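Local coordinates for hypothetical Protein CD630_05490 (Peptoclostridium difficile, PDB 6N7M) that is of unknown function but is probably made with a signal peptide and forms a small helical protein that pairs with a second copy of itself, at residues E33-E38 with L84-P89. Residues are numbered along the deposited sequence; the frame is centred on the assembly and turned at random.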
ATOM      1  N   GLU A  33       7.302   5.834   5.776  1.00 22.56           N
ATOM      2  CA  GLU A  33       5.989   6.493   5.820  1.00 29.85           C
ATOM      3  C   GLU A  33       4.986   5.423   6.222  1.00 22.73           C
ATOM      4  O   GLU A  33       4.977   4.404   5.589  1.00 19.74           O
ATOM      5  CB  GLU A  33       5.637   7.140   4.476  1.00 41.92           C
ATOM      6  CG  GLU A  33       4.407   8.032   4.544  1.00 54.21           C
ATOM      7  CD  GLU A  33       4.616   9.306   5.345  1.00 60.68           C
ATOM      8  OE1 GLU A  33       5.780   9.743   5.430  1.00 57.97           O
ATOM      9  OE2 GLU A  33       3.622   9.844   5.906  1.00 78.57           O
ATOM     10  N   HIS A  34       4.226   5.661   7.272  1.00 20.78           N
ATOM     11  CA  HIS A  34       3.268   4.621   7.690  1.00 20.29           C
ATOM     12  C   HIS A  34       1.936   5.242   8.040  1.00 21.37           C
ATOM     13  O   HIS A  34       1.883   6.404   8.276  1.00 29.64           O
ATOM     14  CB  HIS A  34       3.829   3.790   8.832  1.00 22.35           C
ATOM     15  CG  HIS A  34       4.161   4.583  10.036  1.00 22.97           C
ATOM     16  ND1 HIS A  34       5.308   5.315  10.144  1.00 26.30           N
ATOM     17  CD2 HIS A  34       3.505   4.741  11.194  1.00 21.10           C
ATOM     18  CE1 HIS A  34       5.343   5.888  11.311  1.00 23.55           C
ATOM     19  NE2 HIS A  34       4.258   5.537  11.973  1.00 24.70           N
ATOM     20  N   TYR A  35       0.914   4.421   8.060  1.00 20.70           N
ATOM     21  CA  TYR A  35      -0.461   4.876   8.346  1.00 19.13           C
ATOM     22  C   TYR A  35      -0.665   5.259   9.807  1.00 19.03           C
ATOM     23  O   TYR A  35      -0.072   4.612  10.705  1.00 21.65           O
ATOM     24  CB  TYR A  35      -1.458   3.750   8.082  1.00 18.72           C
ATOM     25  CG  TYR A  35      -1.783   3.515   6.633  1.00 17.32           C
ATOM     26  CD1 TYR A  35      -2.703   4.322   5.997  1.00 15.63           C
ATOM     27  CD2 TYR A  35      -1.212   2.474   5.923  1.00 17.04           C
ATOM     28  CE1 TYR A  35      -3.102   4.094   4.694  1.00 18.56           C
ATOM     29  CE2 TYR A  35      -1.570   2.252   4.604  1.00 18.82           C
ATOM     30  CZ  TYR A  35      -2.513   3.067   3.990  1.00 19.02           C
ATOM     31  OH  TYR A  35      -2.890   2.871   2.702  1.00 21.64           O
ATOM     32  N   THR A  36      -1.576   6.195   9.989  1.00 20.81           N
ATOM     33  CA  THR A  36      -2.089   6.528  11.343  1.00 21.15           C
ATOM     34  C   THR A  36      -3.284   5.594  11.517  1.00 19.06           C
ATOM     35  O   THR A  36      -3.742   5.015  10.525  1.00 16.76           O
ATOM     36  CB  THR A  36      -2.527   7.989  11.515  1.00 18.91           C
ATOM     37  OG1 THR A  36      -3.690   8.266  10.735  1.00 21.21           O
ATOM     38  CG2 THR A  36      -1.459   8.986  11.115  1.00 19.01           C
ATOM     39  N   TYR A  37      -3.739   5.436  12.750  1.00 17.61           N
ATOM     40  CA  TYR A  37      -4.917   4.590  12.998  1.00 15.20           C
ATOM     41  C   TYR A  37      -6.076   5.138  12.159  1.00 18.25           C
ATOM     42  O   TYR A  37      -6.777   4.359  11.478  1.00 15.20           O
ATOM     43  CB  TYR A  37      -5.217   4.586  14.495  1.00 17.78           C
ATOM     44  CG  TYR A  37      -6.391   3.719  14.839  1.00 17.55           C
ATOM     45  CD1 TYR A  37      -7.681   4.159  14.668  1.00 19.49           C
ATOM     46  CD2 TYR A  37      -6.187   2.418  15.257  1.00 18.74           C
ATOM     47  CE1 TYR A  37      -8.758   3.341  14.962  1.00 21.32           C
ATOM     48  CE2 TYR A  37      -7.253   1.578  15.543  1.00 20.45           C
ATOM     49  CZ  TYR A  37      -8.541   2.044  15.390  1.00 19.83           C
ATOM     50  OH  TYR A  37      -9.574   1.203  15.654  1.00 23.96           O
ATOM     51  N   GLU A  38      -6.286   6.455  12.213  1.00 18.36           N
ATOM     52  CA  GLU A  38      -7.433   7.075  11.489  1.00 21.25           C
ATOM     53  C   GLU A  38      -7.326   6.830   9.983  1.00 18.88           C
ATOM     54  O   GLU A  38      -8.366   6.532   9.372  1.00 18.95           O
ATOM     55  CB  GLU A  38      -7.486   8.573  11.761  1.00 22.10           C
ATOM     56  CG  GLU A  38      -8.518   9.334  10.954  1.00 30.85           C
ATOM     57  CD  GLU A  38      -8.755  10.752  11.454  1.00 35.50           C
ATOM     58  OE1 GLU A  38      -8.662  10.984  12.679  1.00 45.77           O
ATOM     59  OE2 GLU A  38      -8.991  11.627  10.611  1.00 63.00           O
ATOM     60  N   LEU A  84       2.095  -0.883  15.607  1.00 21.81           N
ATOM     61  CA  LEU A  84       2.431  -1.476  14.282  1.00 24.34           C
ATOM     62  C   LEU A  84       2.545  -0.372  13.218  1.00 18.18           C
ATOM     63  O   LEU A  84       1.714   0.543  13.175  1.00 19.03           O
ATOM     64  CB  LEU A  84       1.382  -2.527  13.902  1.00 23.81           C
ATOM     65  CG  LEU A  84       1.613  -3.193  12.545  1.00 23.66           C
ATOM     66  CD1 LEU A  84       2.881  -4.032  12.554  1.00 28.26           C
ATOM     67  CD2 LEU A  84       0.439  -4.037  12.125  1.00 25.06           C
ATOM     68  N   LYS A  85       3.648  -0.393  12.476  1.00 22.28           N
ATOM     69  CA  LYS A  85       3.935   0.555  11.383  1.00 27.57           C
ATOM     70  C   LYS A  85       3.586  -0.152  10.063  1.00 22.58           C
ATOM     71  O   LYS A  85       4.249  -1.133   9.709  1.00 23.56           O
ATOM     72  CB  LYS A  85       5.412   0.986  11.435  1.00 37.22           C
ATOM     73  CG  LYS A  85       5.878   1.601  12.755  1.00 40.56           C
ATOM     74  CD  LYS A  85       5.174   2.879  13.105  1.00 56.48           C
ATOM     75  CE  LYS A  85       5.530   3.416  14.477  1.00 61.44           C
ATOM     76  NZ  LYS A  85       5.015   2.545  15.559  1.00 66.05           N
ATOM     77  N   ILE A  86       2.459   0.218   9.470  1.00 24.18           N
ATOM     78  CA  ILE A  86       1.985  -0.345   8.176  1.00 20.27           C
ATOM     79  C   ILE A  86       2.424   0.659   7.127  1.00 21.55           C
ATOM     80  O   ILE A  86       1.938   1.796   7.170  1.00 18.23           O
ATOM     81  CB  ILE A  86       0.461  -0.556   8.175  1.00 20.49           C
ATOM     82  CG1 ILE A  86       0.060  -1.491   9.318  1.00 19.46           C
ATOM     83  CG2 ILE A  86      -0.013  -1.079   6.817  1.00 18.69           C
ATOM     84  CD1 ILE A  86      -1.422  -1.682   9.451  1.00 21.04           C
HETATM   85  N   MSE A  87       3.356   0.261   6.264  1.00 25.79           N
HETATM   86  CA  MSE A  87       3.877   1.207   5.264  1.00 20.33           C
HETATM   87  C   MSE A  87       2.750   1.795   4.421  1.00 20.16           C
HETATM   88  O   MSE A  87       1.885   1.040   3.947  1.00 22.73           O
HETATM   89  CB  MSE A  87       4.915   0.538   4.364  1.00 30.23           C
HETATM   90  CG  MSE A  87       5.467   1.506   3.357  1.00 27.28           C
HETATM   91 SE   MSE A  87       6.898   0.637   2.384  1.00 36.67          SE
HETATM   92  CE  MSE A  87       6.129  -1.026   1.705  1.00 32.37           C
ATOM     93  N   LYS A  88       2.785   3.119   4.256  1.00 21.24           N
ATOM     94  CA  LYS A  88       1.733   3.852   3.498  1.00 23.45           C
ATOM     95  C   LYS A  88       2.202   4.020   2.060  1.00 26.11           C
ATOM     96  O   LYS A  88       3.391   4.221   1.829  1.00 25.48           O
ATOM     97  CB  LYS A  88       1.491   5.211   4.165  1.00 22.83           C
ATOM     98  CG  LYS A  88       0.281   5.993   3.717  1.00 27.08           C
ATOM     99  CD  LYS A  88       0.052   7.238   4.540  1.00 33.42           C
ATOM    100  CE  LYS A  88      -1.229   7.957   4.183  1.00 39.18           C
ATOM    101  NZ  LYS A  88      -1.208   8.415   2.769  1.00 49.69           N
ATOM    102  N   PRO A  89       1.306   3.934   1.053  1.00 27.26           N
ATOM    103  CA  PRO A  89       1.722   4.172  -0.324  1.00 25.40           C
ATOM    104  C   PRO A  89       2.229   5.615  -0.457  1.00 25.76           C
ATOM    105  O   PRO A  89       1.752   6.495   0.262  1.00 26.99           O
ATOM    106  CB  PRO A  89       0.447   3.980  -1.159  1.00 26.51           C
ATOM    107  CG  PRO A  89      -0.516   3.228  -0.254  1.00 28.76           C
ATOM    108  CD  PRO A  89      -0.118   3.584   1.164  1.00 30.33           C
TER
HETATM  109  O   HOH W   1       0.778   2.188  10.700  1.00 22.26           O
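Y35 wedges its ring against the 84-89 segment, and this is the tight side of the contact. K88 CG sits over the ring centre, 4.0 Å from the Y35 centroid and 9° off the normal, the lysine chain crossing the phenol at about a right angle. I86 CG2 packs against Y35 CD2 at 3.9 Å, and P89 CD lies beside the hydroxyl end. Two backbone hydrogen bonds join the segments: Y35 N to I86 O (3.0 Å), and K88 N to E33 O (2.9 Å), nearly straight at the hydrogen although the donor stands above the carbonyl plane. They flank H34 and M87, which form a single isolated beta bridge in a chain of two helices and loops, tying the lead-in to helix 37-51 to the tail leaving helix 62-82. A water bridges Y35 O, L84 O and I86 N. On the solvent side, H34 CG stands between its backbone N and carbonyl carbon (chi1 59°), setting the imidazole beside exposed K85 in a close CH-pi contact, CD offset toward the rim and 3.0 Å from NE2; ND1 is bonded to V32 O, K85 NZ to G83 O. Looser are the charged ends: E33 OE2 and K88 NZ stay 5.9 Å apart.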